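Local coordinates for DUF1955 domain-containing protein (Sulfolobus tokodaii, PDB 1WY6) that is of unknown function but folds as an archaeal helical repeat protein built from a row of packed alpha-helices, at residues K10-K15 with Y42-C47. Sequence-based numbering, arbitrary orientation.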
loop_
_atom_site.group_PDB
_atom_site.type_symbol
_atom_site.label_atom_id
_atom_site.label_comp_id
_atom_site.label_asym_id
_atom_site.label_seq_id
_atom_site.Cartn_x
_atom_site.Cartn_y
_atom_site.Cartn_z
ATOM N N LYS A 10 -0.299 -25.572 0.905
ATOM C CA LYS A 10 -0.549 -25.123 -0.456
ATOM C C LYS A 10 -0.361 -23.613 -0.568
ATOM O O LYS A 10 0.149 -23.124 -1.574
ATOM C CB LYS A 10 -1.958 -25.522 -0.888
ATOM C CG LYS A 10 -2.031 -26.938 -1.440
ATOM C CD LYS A 10 -1.324 -27.010 -2.798
ATOM C CE LYS A 10 -1.045 -28.443 -3.240
ATOM N NZ LYS A 10 -0.007 -29.111 -2.399
ATOM N N LEU A 11 -0.761 -22.881 0.471
ATOM C CA LEU A 11 -0.623 -21.427 0.481
ATOM C C LEU A 11 0.849 -21.029 0.560
ATOM O O LEU A 11 1.271 -20.084 -0.099
ATOM C CB LEU A 11 -1.402 -20.808 1.652
ATOM C CG LEU A 11 -2.936 -20.767 1.546
ATOM C CD1 LEU A 11 -3.513 -20.128 2.799
ATOM C CD2 LEU A 11 -3.374 -19.984 0.318
ATOM N N MET A 12 1.628 -21.751 1.359
ATOM C CA MET A 12 3.051 -21.461 1.476
ATOM C C MET A 12 3.708 -21.763 0.137
ATOM O O MET A 12 4.698 -21.137 -0.242
ATOM C CB MET A 12 3.702 -22.316 2.573
ATOM C CG MET A 12 3.346 -21.893 3.991
ATOM S SD MET A 12 3.651 -20.128 4.290
ATOM C CE MET A 12 2.008 -19.470 4.164
ATOM N N ASP A 13 3.148 -22.733 -0.579
ATOM C CA ASP A 13 3.677 -23.105 -1.881
ATOM C C ASP A 13 3.404 -21.966 -2.853
ATOM O O ASP A 13 4.262 -21.601 -3.659
ATOM C CB ASP A 13 3.006 -24.381 -2.378
ATOM C CG ASP A 13 3.558 -24.843 -3.701
ATOM O OD1 ASP A 13 4.795 -24.996 -3.808
ATOM O OD2 ASP A 13 2.756 -25.056 -4.635
ATOM N N ALA A 14 2.197 -21.411 -2.767
ATOM C CA ALA A 14 1.804 -20.298 -3.619
ATOM C C ALA A 14 2.667 -19.090 -3.267
ATOM O O ALA A 14 3.156 -18.396 -4.150
ATOM C CB ALA A 14 0.316 -19.973 -3.415
ATOM N N LYS A 15 2.874 -18.867 -1.970
ATOM C CA LYS A 15 3.672 -17.738 -1.502
ATOM C C LYS A 15 5.066 -17.724 -2.126
ATOM O O LYS A 15 5.486 -16.715 -2.675
ATOM C CB LYS A 15 3.794 -17.764 0.024
ATOM C CG LYS A 15 4.550 -16.572 0.602
ATOM C CD LYS A 15 4.734 -16.703 2.108
ATOM C CE LYS A 15 5.514 -15.514 2.673
ATOM N NZ LYS A 15 5.631 -15.561 4.164
ATOM N N TYR A 42 -8.598 -18.075 4.730
ATOM C CA TYR A 42 -7.398 -17.858 3.932
ATOM C C TYR A 42 -7.078 -16.377 3.769
ATOM O O TYR A 42 -6.066 -16.015 3.175
ATOM C CB TYR A 42 -7.557 -18.493 2.543
ATOM C CG TYR A 42 -8.654 -17.886 1.691
ATOM C CD1 TYR A 42 -9.878 -18.536 1.526
ATOM C CD2 TYR A 42 -8.462 -16.671 1.032
ATOM C CE1 TYR A 42 -10.878 -17.997 0.721
ATOM C CE2 TYR A 42 -9.455 -16.119 0.228
ATOM C CZ TYR A 42 -10.662 -16.790 0.074
ATOM O OH TYR A 42 -11.645 -16.262 -0.734
ATOM N N ASN A 43 -7.944 -15.528 4.303
ATOM C CA ASN A 43 -7.774 -14.087 4.194
ATOM C C ASN A 43 -6.434 -13.569 4.711
ATOM O O ASN A 43 -5.847 -12.647 4.132
ATOM C CB ASN A 43 -8.897 -13.367 4.931
ATOM C CG ASN A 43 -8.993 -11.918 4.539
ATOM O OD1 ASN A 43 -9.500 -11.599 3.464
ATOM N ND2 ASN A 43 -8.481 -11.028 5.390
ATOM N N TRP A 44 -5.968 -14.160 5.808
ATOM C CA TRP A 44 -4.703 -13.789 6.444
ATOM C C TRP A 44 -3.521 -13.889 5.481
ATOM O O TRP A 44 -2.511 -13.206 5.660
ATOM C CB TRP A 44 -4.416 -14.729 7.622
ATOM C CG TRP A 44 -4.203 -16.141 7.146
ATOM C CD1 TRP A 44 -5.168 -17.058 6.849
ATOM C CD2 TRP A 44 -2.950 -16.754 6.805
ATOM N NE1 TRP A 44 -4.598 -18.202 6.342
ATOM C CE2 TRP A 44 -3.238 -18.042 6.304
ATOM C CE3 TRP A 44 -1.614 -16.339 6.872
ATOM C CZ2 TRP A 44 -2.234 -18.923 5.871
ATOM C CZ3 TRP A 44 -0.615 -17.216 6.440
ATOM C CH2 TRP A 44 -0.933 -18.490 5.947
ATOM N N PHE A 45 -3.641 -14.763 4.482
ATOM C CA PHE A 45 -2.560 -14.981 3.526
ATOM C C PHE A 45 -2.051 -13.732 2.824
ATOM O O PHE A 45 -0.849 -13.539 2.703
ATOM C CB PHE A 45 -2.978 -15.987 2.455
ATOM C CG PHE A 45 -1.907 -16.261 1.434
ATOM C CD1 PHE A 45 -0.816 -17.066 1.748
ATOM C CD2 PHE A 45 -1.990 -15.719 0.157
ATOM C CE1 PHE A 45 0.171 -17.332 0.800
ATOM C CE2 PHE A 45 -1.010 -15.981 -0.790
ATOM C CZ PHE A 45 0.075 -16.792 -0.464
ATOM N N ILE A 46 -2.964 -12.893 2.349
ATOM C CA ILE A 46 -2.569 -11.686 1.631
ATOM C C ILE A 46 -1.743 -10.732 2.498
ATOM O O ILE A 46 -0.787 -10.122 2.016
ATOM C CB ILE A 46 -3.812 -10.953 1.055
ATOM C CG1 ILE A 46 -3.368 -10.002 -0.060
ATOM C CG2 ILE A 46 -4.565 -10.207 2.166
ATOM C CD1 ILE A 46 -2.676 -10.734 -1.236
ATOM N N CYS A 47 -2.109 -10.611 3.772
ATOM C CA CYS A 47 -1.388 -9.743 4.704
ATOM C C CYS A 47 0.025 -10.284 4.866
ATOM O O CYS A 47 1.000 -9.536 4.885
ATOM C CB CYS A 47 -2.052 -9.744 6.089
ATOM S SG CYS A 47 -3.832 -9.363 6.150
#
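Phe45 drives its ring into helix 7-19 as a knob, seated in a hole formed by Leu11, Met12, Ala14 and Lys15. CG anti to the backbone N (chi1 -180°) carries the ring across to helix 7-19. Leu11 CD2 lies over one face of the Phe45 ring, 4.2 Å from the centroid and 16° off the normal, a CH-pi contact shifted toward the rim. Leu11 CB closes on Phe45 CD1 at 3.8 Å, and Lys15 CB meets the ring edge near its plane, 3.7 Å from Phe45 CE1. Phe45 CE1 also comes within 3.1 Å of Leu11 O, close packing of the far rim against the backbone; that carbonyl accepts the helical bond from Lys15 N as well. Replacing Phe45 by an alanine is likely to open a gap among Leu11, Met12, Ala14 and Lys15 and leave Leu11 CD2 without its aromatic face.

The more exposed flank, at Trp44 and Met12, has fewer contacts and covers less surface. Leu11 CD1 lies 3.5 Å from Trp44 CZ2. Met12, bent at chi2 and chi3, brings CE to the indole edge, 3.6 Å from Trp44 CH2. Beyond its CB at the Phe45 edge, the extended Lys15 chain carries NZ to a hydrogen bond with Asn48 of helix 44-52.

Behind the buried side, Ile29, Val30 and Ile33 of helix 23-36 pack on Ala14 and Leu11, and the Cys47-Cys74 disulfide ties helix 44-52 to the loop that follows helix 55-65.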